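Local coordinates for protein soluble lytic murein transglycosylase (Pseudomonas aeruginosa, PDB 5OHU) that cleaves the glycan strands of bacterial peptidoglycan as a lytic transglycosylase, acting on them both exolytically and endolytically, at residues Gln134-Gly138 against His139-Ala143; Tyr146-Ser149 against Glu150-Trp153; Cys163-Leu166 against Phe167-Gln171. One frame throughout, in Å; residues are numbered along the deposited sequence.

Contact 1 of 3, residues Gln134-Gly138 against His139-Ala143; sequences QYQLG and HGQKA
The turn that links helix 126-138 to helix 142-153, in the helical superhelix of this Slt-family protein, is held by an offset stack of Tyr135 and His139 and by bonds to the last carbonyls of the first helix. The ring centroids lie 4.1 Å apart with planes 18° from parallel; Tyr135 CE1 sits over the centre of the imidazole, and His139 CB rides over the phenol face near its rim. The phenol is carried alongside the helix end, under the imidazole, by a trans first torsion (chi1 167°). The imidazole's ND1 in His139 donates to Tyr135 O at 2.9 Å, bent at the hydrogen but on a lone pair in the carbonyl plane. Gln136 O takes two donors: Gln141 N at 3.0 Å, only slightly tilted from the carbonyl plane, and His139 N at 3.3 Å, well above it. Lys142, bent at its last torsion (chi4 -68°), swings NZ back to Leu137 O at 3.1 Å and also forms a salt bridge with Glu173. Gly140 turns the chain at positive phi, and Gln141 is the N-cap residue of the next helix. Trp112 meets the His139 ring edge-to-face. ND1 is thus probably protonated, a role open to the neutral or the charged ring; three successive carbonyls at the helix terminus find donors in the turn that follows.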
loop_
_atom_site.group_PDB
_atom_site.type_symbol
_atom_site.label_atom_id
_atom_site.label_comp_id
_atom_site.label_asym_id
_atom_site.label_seq_id
_atom_site.Cartn_x
_atom_site.Cartn_y
_atom_site.Cartn_z
ATOM N N GLN A 134 13.902 -28.552 3.513
ATOM C CA GLN A 134 14.615 -29.768 3.127
ATOM C C GLN A 134 15.800 -30.016 4.051
ATOM O O GLN A 134 16.030 -31.147 4.500
ATOM C CB GLN A 134 15.092 -29.681 1.671
ATOM C CG GLN A 134 13.982 -29.743 0.616
ATOM C CD GLN A 134 14.498 -29.582 -0.819
ATOM O OE1 GLN A 134 13.905 -28.859 -1.624
ATOM N NE2 GLN A 134 15.612 -30.242 -1.136
ATOM N N TYR A 135 16.563 -28.968 4.353
ATOM C CA TYR A 135 17.671 -29.131 5.285
ATOM C C TYR A 135 17.180 -29.670 6.627
ATOM O O TYR A 135 17.803 -30.560 7.220
ATOM C CB TYR A 135 18.397 -27.804 5.489
ATOM C CG TYR A 135 19.344 -27.840 6.666
ATOM C CD1 TYR A 135 20.656 -28.284 6.506
ATOM C CD2 TYR A 135 18.929 -27.467 7.934
ATOM C CE1 TYR A 135 21.516 -28.343 7.569
ATOM C CE2 TYR A 135 19.792 -27.513 9.013
ATOM C CZ TYR A 135 21.075 -27.959 8.821
ATOM O OH TYR A 135 21.959 -28.010 9.865
ATOM N N GLN A 136 16.090 -29.102 7.147
ATOM C CA GLN A 136 15.576 -29.575 8.426
ATOM C C GLN A 136 15.158 -31.039 8.343
ATOM O O GLN A 136 15.457 -31.818 9.252
ATOM C CB GLN A 136 14.414 -28.700 8.897
ATOM C CG GLN A 136 14.814 -27.262 9.138
ATOM C CD GLN A 136 13.645 -26.351 9.425
ATOM O OE1 GLN A 136 13.667 -25.602 10.401
ATOM N NE2 GLN A 136 12.614 -26.401 8.577
ATOM N N LEU A 137 14.496 -31.443 7.251
ATOM C CA LEU A 137 14.055 -32.834 7.161
ATOM C C LEU A 137 15.242 -33.788 7.140
ATOM O O LEU A 137 15.207 -34.842 7.784
ATOM C CB LEU A 137 13.169 -33.055 5.933
ATOM C CG LEU A 137 11.777 -32.442 6.025
ATOM C CD1 LEU A 137 10.899 -32.967 4.904
ATOM C CD2 LEU A 137 11.188 -32.755 7.367
ATOM N N GLY A 138 16.307 -33.436 6.429
ATOM C CA GLY A 138 17.451 -34.325 6.387
ATOM C C GLY A 138 18.505 -34.140 7.459
ATOM O O GLY A 138 19.541 -34.812 7.400
ATOM N N HIS A 139 18.311 -33.255 8.434
ATOM C CA HIS A 139 19.343 -33.020 9.443
ATOM C C HIS A 139 18.760 -33.041 10.844
ATOM O O HIS A 139 19.094 -32.201 11.682
ATOM C CB HIS A 139 20.078 -31.704 9.193
ATOM C CG HIS A 139 20.948 -31.726 7.978
ATOM N ND1 HIS A 139 20.443 -31.612 6.699
ATOM C CD2 HIS A 139 22.289 -31.856 7.844
ATOM C CE1 HIS A 139 21.436 -31.669 5.831
ATOM N NE2 HIS A 139 22.567 -31.812 6.499
ATOM N N GLY A 140 17.879 -34.001 11.115
ATOM C CA GLY A 140 17.372 -34.198 12.462
ATOM C C GLY A 140 16.499 -33.087 13.006
ATOM O O GLY A 140 16.417 -32.913 14.225
ATOM N N GLN A 141 15.844 -32.326 12.135
ATOM C CA GLN A 141 14.904 -31.307 12.576
ATOM C C GLN A 141 13.539 -31.586 11.960
ATOM O O GLN A 141 12.943 -30.707 11.327
ATOM C CB GLN A 141 15.402 -29.914 12.194
ATOM C CG GLN A 141 16.188 -29.202 13.276
ATOM C CD GLN A 141 16.578 -27.790 12.875
ATOM O OE1 GLN A 141 17.684 -27.559 12.400
ATOM N NE2 GLN A 141 15.664 -26.841 13.057
ATOM N N LYS A 142 13.043 -32.813 12.138
ATOM C CA LYS A 142 11.832 -33.235 11.438
ATOM C C LYS A 142 10.619 -32.450 11.907
ATOM O O LYS A 142 9.802 -32.004 11.095
ATOM C CB LYS A 142 11.601 -34.731 11.631
ATOM C CG LYS A 142 12.597 -35.566 10.886
ATOM C CD LYS A 142 12.030 -36.897 10.512
ATOM C CE LYS A 142 12.957 -37.599 9.539
ATOM N NZ LYS A 142 12.981 -36.892 8.230
ATOM N N ALA A 143 10.479 -32.285 13.219
ATOM C CA ALA A 143 9.337 -31.549 13.739
ATOM C C ALA A 143 9.315 -30.134 13.191
ATOM O O ALA A 143 8.262 -29.636 12.781
ATOM C CB ALA A 143 9.367 -31.547 15.267
#

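Contact 2 of 3, residues Tyr146-Ser149 against Glu150-Trp153; sequences YATS and ERLW
Thr148 CG2 packs against Leu152 CD1 at 3.6 Å, the two side chains lying side by side and pointing the same way, on one flank of helix 142-153. They are an i to i+4 pair, one turn apart in an antiparallel hairpin of helices within the all-helical superhelix. With CG2 anti to the backbone N and OG1 next to that N (chi1 -56°), the methyl of Thr148 is left for Leu152 and the hydroxyl for the preceding turn. There OG1 hydrogen-bonds to Glu144 O and to Gln136 of helix 126-138. Leu152 CD1 also lies 3.4 Å from Thr148 O, covering a carbonyl already used by the backbone: Leu152 N donates to Thr148 O at 3.0 Å. Ser149 follows the same pattern, its hydroxyl returning to Gly145 O one turn earlier, which satisfies a buried polar group inside the helix itself. The backbone bonds of this turn run from Glu150 N to Tyr146 O, from Arg151 N to Ala147 O and from Trp153 N to Ser149 O, the last at 2.7 Å but bent to 132° at the hydrogen as the helix reaches its end. Leu166 and Trp170 of helix 161-172 cover Ser149, Leu152 reaches both that helix and helix 126-138, and Trp153 carries its indole away from the turn, with NE1 hydrogen-bonded to Lys180 O. On the exposed side Arg151 folds at chi3 (66°), and a water accepts from Arg151 NE at 3.0 Å while giving a weak bond to Ala147 O at 3.5 Å.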
loop_
_atom_site.group_PDB
_atom_site.type_symbol
_atom_site.label_atom_id
_atom_site.label_comp_id
_atom_site.label_asym_id
_atom_site.label_seq_id
_atom_site.Cartn_x
_atom_site.Cartn_y
_atom_site.Cartn_z
ATOM N N TYR A 146 8.571 -30.412 9.323
ATOM C CA TYR A 146 7.136 -30.549 9.108
ATOM C C TYR A 146 6.440 -29.201 9.255
ATOM O O TYR A 146 5.610 -28.819 8.421
ATOM C CB TYR A 146 6.548 -31.581 10.079
ATOM C CG TYR A 146 7.001 -33.021 9.850
ATOM C CD1 TYR A 146 7.877 -33.347 8.828
ATOM C CD2 TYR A 146 6.528 -34.053 10.649
ATOM C CE1 TYR A 146 8.279 -34.646 8.614
ATOM C CE2 TYR A 146 6.924 -35.359 10.444
ATOM C CZ TYR A 146 7.805 -35.650 9.424
ATOM O OH TYR A 146 8.219 -36.949 9.201
ATOM N N ALA A 147 6.788 -28.440 10.288
ATOM C CA ALA A 147 6.145 -27.145 10.448
ATOM C C ALA A 147 6.516 -26.191 9.321
ATOM O O ALA A 147 5.712 -25.333 8.947
ATOM C CB ALA A 147 6.501 -26.534 11.796
ATOM N N THR A 148 7.721 -26.312 8.766
ATOM C CA THR A 148 8.064 -25.475 7.623
ATOM C C THR A 148 7.281 -25.895 6.386
ATOM O O THR A 148 6.771 -25.044 5.648
ATOM C CB THR A 148 9.567 -25.540 7.348
ATOM O OG1 THR A 148 10.283 -25.169 8.530
ATOM C CG2 THR A 148 9.948 -24.595 6.203
ATOM N N SER A 149 7.184 -27.205 6.146
ATOM C CA SER A 149 6.413 -27.713 5.017
ATOM C C SER A 149 4.968 -27.228 5.065
ATOM O O SER A 149 4.443 -26.702 4.077
ATOM C CB SER A 149 6.450 -29.243 5.004
ATOM O OG SER A 149 7.769 -29.725 4.939
ATOM N N GLU A 150 4.304 -27.412 6.207
ATOM C CA GLU A 150 2.888 -27.070 6.298
ATOM C C GLU A 150 2.666 -25.587 6.062
ATOM O O GLU A 150 1.757 -25.199 5.320
ATOM C CB GLU A 150 2.334 -27.487 7.657
ATOM C CG GLU A 150 0.832 -27.351 7.774
ATOM C CD GLU A 150 0.265 -28.231 8.862
ATOM O OE1 GLU A 150 0.666 -29.413 8.946
ATOM O OE2 GLU A 150 -0.578 -27.741 9.638
ATOM N N ARG A 151 3.505 -24.742 6.663
ATOM C CA ARG A 151 3.377 -23.299 6.467
ATOM C C ARG A 151 3.563 -22.913 5.000
ATOM O O ARG A 151 2.848 -22.052 4.475
ATOM C CB ARG A 151 4.391 -22.566 7.347
ATOM C CG ARG A 151 4.350 -21.049 7.217
ATOM C CD ARG A 151 5.485 -20.378 7.992
ATOM N NE ARG A 151 6.811 -20.690 7.449
ATOM C CZ ARG A 151 7.421 -19.994 6.488
ATOM N NH1 ARG A 151 6.831 -18.934 5.942
ATOM N NH2 ARG A 151 8.629 -20.359 6.070
ATOM N N LEU A 152 4.539 -23.512 4.327
ATOM C CA LEU A 152 4.698 -23.227 2.909
ATOM C C LEU A 152 3.637 -23.919 2.074
ATOM O O LEU A 152 3.374 -23.483 0.947
ATOM C CB LEU A 152 6.090 -23.646 2.430
ATOM C CG LEU A 152 7.161 -22.731 3.019
ATOM C CD1 LEU A 152 8.498 -23.475 3.115
ATOM C CD2 LEU A 152 7.272 -21.493 2.170
ATOM N N TRP A 153 3.045 -24.996 2.596
ATOM C CA TRP A 153 2.023 -25.718 1.855
ATOM C C TRP A 153 0.691 -24.983 1.918
ATOM O O TRP A 153 -0.048 -24.957 0.926
ATOM C CB TRP A 153 1.882 -27.146 2.399
ATOM C CG TRP A 153 0.668 -27.859 1.873
ATOM C CD1 TRP A 153 -0.558 -27.966 2.477
ATOM C CD2 TRP A 153 0.560 -28.548 0.621
ATOM N NE1 TRP A 153 -1.415 -28.681 1.682
ATOM C CE2 TRP A 153 -0.759 -29.048 0.534
ATOM C CE3 TRP A 153 1.449 -28.782 -0.439
ATOM C CZ2 TRP A 153 -1.215 -29.756 -0.573
ATOM C CZ3 TRP A 153 1.004 -29.483 -1.534
ATOM C CH2 TRP A 153 -0.320 -29.971 -1.595
HETATM O O HOH W 1 7.446 -22.451 9.800
#

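Contact 3 of 3, residues Cys163-Leu166 against Phe167-Gln171; sequences CDTL and FGLWQ
Cys163 O receives Phe167 N at 2.7 Å, an almost straight bond (176° at the hydrogen). This is one turn of helix 161-172, which packs against helices 126-138 and 142-153 in the helical superhelix. Phe167 CG stands beside its backbone N (chi1 -60°), and this folds the ring back over the preceding turn. One face of the ring is thereby laid over the accepting carbonyl: Cys163 O lies 3.0 Å from Phe167 CG, offset toward the ring's rim. Farther out on the ring, Cys163 CB makes a CH-pi contact, 4.2 Å from the Phe167 centroid. The sulfur of Cys163 is tied to Cys130 in a disulfide, so the turn is fixed covalently to helix 126-138, while the Phe167 ring meets Trp153 edge-to-face. The next carbonyls along serve the helix in the regular way, with Gly168 N on Asp164 O and Leu169 N on Thr165 O. Leu166 and Trp170 contact helix 142-153, the Trp170 ring meeting that of Trp153. Leu166 also reaches Leu137, and Leu169 joins it there. Trp170 CG is anti to the backbone N (chi1 -174°), directing the indole off the turn, but Trp170 CB stays 3.3 Å from Leu166 O, the carbonyl that accepts Trp170 N at 2.8 Å.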
loop_
_atom_site.group_PDB
_atom_site.type_symbol
_atom_site.label_atom_id
_atom_site.label_comp_id
_atom_site.label_asym_id
_atom_site.label_seq_id
_atom_site.Cartn_x
_atom_site.Cartn_y
_atom_site.Cartn_z
ATOM N N CYS A 163 9.916 -26.167 -3.420
ATOM C CA CYS A 163 8.818 -26.496 -2.515
ATOM C C CYS A 163 8.145 -27.793 -2.924
ATOM O O CYS A 163 7.765 -28.602 -2.068
ATOM C CB CYS A 163 7.823 -25.346 -2.462
ATOM S SG CYS A 163 8.631 -23.799 -2.005
ATOM N N ASP A 164 8.021 -28.025 -4.227
ATOM C CA ASP A 164 7.532 -29.319 -4.693
ATOM C C ASP A 164 8.387 -30.461 -4.152
ATOM O O ASP A 164 7.865 -31.502 -3.734
ATOM C CB ASP A 164 7.508 -29.347 -6.219
ATOM C CG ASP A 164 6.375 -30.171 -6.755
ATOM O OD1 ASP A 164 5.235 -29.662 -6.761
ATOM O OD2 ASP A 164 6.620 -31.331 -7.150
ATOM N N THR A 165 9.704 -30.268 -4.116
ATOM C CA THR A 165 10.585 -31.280 -3.538
ATOM C C THR A 165 10.317 -31.455 -2.045
ATOM O O THR A 165 10.223 -32.581 -1.540
ATOM C CB THR A 165 12.034 -30.878 -3.781
ATOM O OG1 THR A 165 12.323 -31.017 -5.173
ATOM C CG2 THR A 165 12.982 -31.750 -2.961
ATOM N N LEU A 166 10.192 -30.343 -1.322
ATOM C CA LEU A 166 9.884 -30.400 0.103
ATOM C C LEU A 166 8.555 -31.101 0.343
ATOM O O LEU A 166 8.461 -32.009 1.180
ATOM C CB LEU A 166 9.846 -28.984 0.675
ATOM C CG LEU A 166 9.505 -28.855 2.161
ATOM C CD1 LEU A 166 10.602 -29.483 3.020
ATOM C CD2 LEU A 166 9.317 -27.397 2.524
ATOM N N PHE A 167 7.515 -30.678 -0.384
ATOM C CA PHE A 167 6.203 -31.296 -0.239
ATOM C C PHE A 167 6.287 -32.787 -0.526
ATOM O O PHE A 167 5.680 -33.592 0.185
ATOM C CB PHE A 167 5.185 -30.638 -1.181
ATOM C CG PHE A 167 4.987 -29.155 -0.943
ATOM C CD1 PHE A 167 5.296 -28.575 0.292
ATOM C CD2 PHE A 167 4.493 -28.343 -1.974
ATOM C CE1 PHE A 167 5.120 -27.214 0.502
ATOM C CE2 PHE A 167 4.300 -26.999 -1.780
ATOM C CZ PHE A 167 4.613 -26.415 -0.529
ATOM N N GLY A 168 7.035 -33.162 -1.575
ATOM C CA GLY A 168 7.295 -34.571 -1.844
ATOM C C GLY A 168 7.904 -35.303 -0.661
ATOM O O GLY A 168 7.485 -36.412 -0.318
ATOM N N LEU A 169 8.926 -34.713 -0.037
ATOM C CA LEU A 169 9.508 -35.359 1.138
ATOM C C LEU A 169 8.490 -35.445 2.259
ATOM O O LEU A 169 8.380 -36.468 2.946
ATOM C CB LEU A 169 10.738 -34.598 1.613
ATOM C CG LEU A 169 11.900 -34.605 0.639
ATOM C CD1 LEU A 169 12.946 -33.610 1.129
ATOM C CD2 LEU A 169 12.475 -36.013 0.531
ATOM N N TRP A 170 7.734 -34.366 2.442
ATOM C CA TRP A 170 6.731 -34.280 3.494
ATOM C C TRP A 170 5.611 -35.290 3.262
ATOM O O TRP A 170 5.200 -36.006 4.180
ATOM C CB TRP A 170 6.222 -32.844 3.495
ATOM C CG TRP A 170 5.288 -32.416 4.529
ATOM C CD1 TRP A 170 5.451 -32.489 5.882
ATOM C CD2 TRP A 170 4.061 -31.722 4.301
ATOM N NE1 TRP A 170 4.373 -31.908 6.511
ATOM C CE2 TRP A 170 3.505 -31.437 5.560
ATOM C CE3 TRP A 170 3.364 -31.340 3.148
ATOM C CZ2 TRP A 170 2.282 -30.784 5.702
ATOM C CZ3 TRP A 170 2.155 -30.687 3.290
ATOM C CH2 TRP A 170 1.628 -30.411 4.561
ATOM N N GLN A 171 5.115 -35.368 2.028
ATOM C CA GLN A 171 4.148 -36.400 1.669
ATOM C C GLN A 171 4.735 -37.798 1.841
ATOM O O GLN A 171 4.038 -38.721 2.276
ATOM C CB GLN A 171 3.684 -36.185 0.230
ATOM C CG GLN A 171 2.715 -37.222 -0.294
ATOM C CD GLN A 171 2.357 -36.972 -1.741
ATOM O OE1 GLN A 171 3.216 -36.623 -2.554
ATOM N NE2 GLN A 171 1.079 -37.125 -2.071
#

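In the fold
From the N terminus the chain follows helix 126-138, reverses in contact 1, returns along helix 142-153 through contact 2 and, after a short connection, enters helix 161-172, where contact 3 lies. The three are in series: none encloses or crosses another, and only contact 1 closes a turn between helices. Contact 1 is tied to helix 142-153 by Leu137, which packs on Tyr146. Contacts 2 and 3 lie closest, with centres about 9 Å apart, and join helix 142-153 to helix 161-172. Three consecutive helices thus pack together, the first and third also joined by the Cys130-Cys163 disulfide.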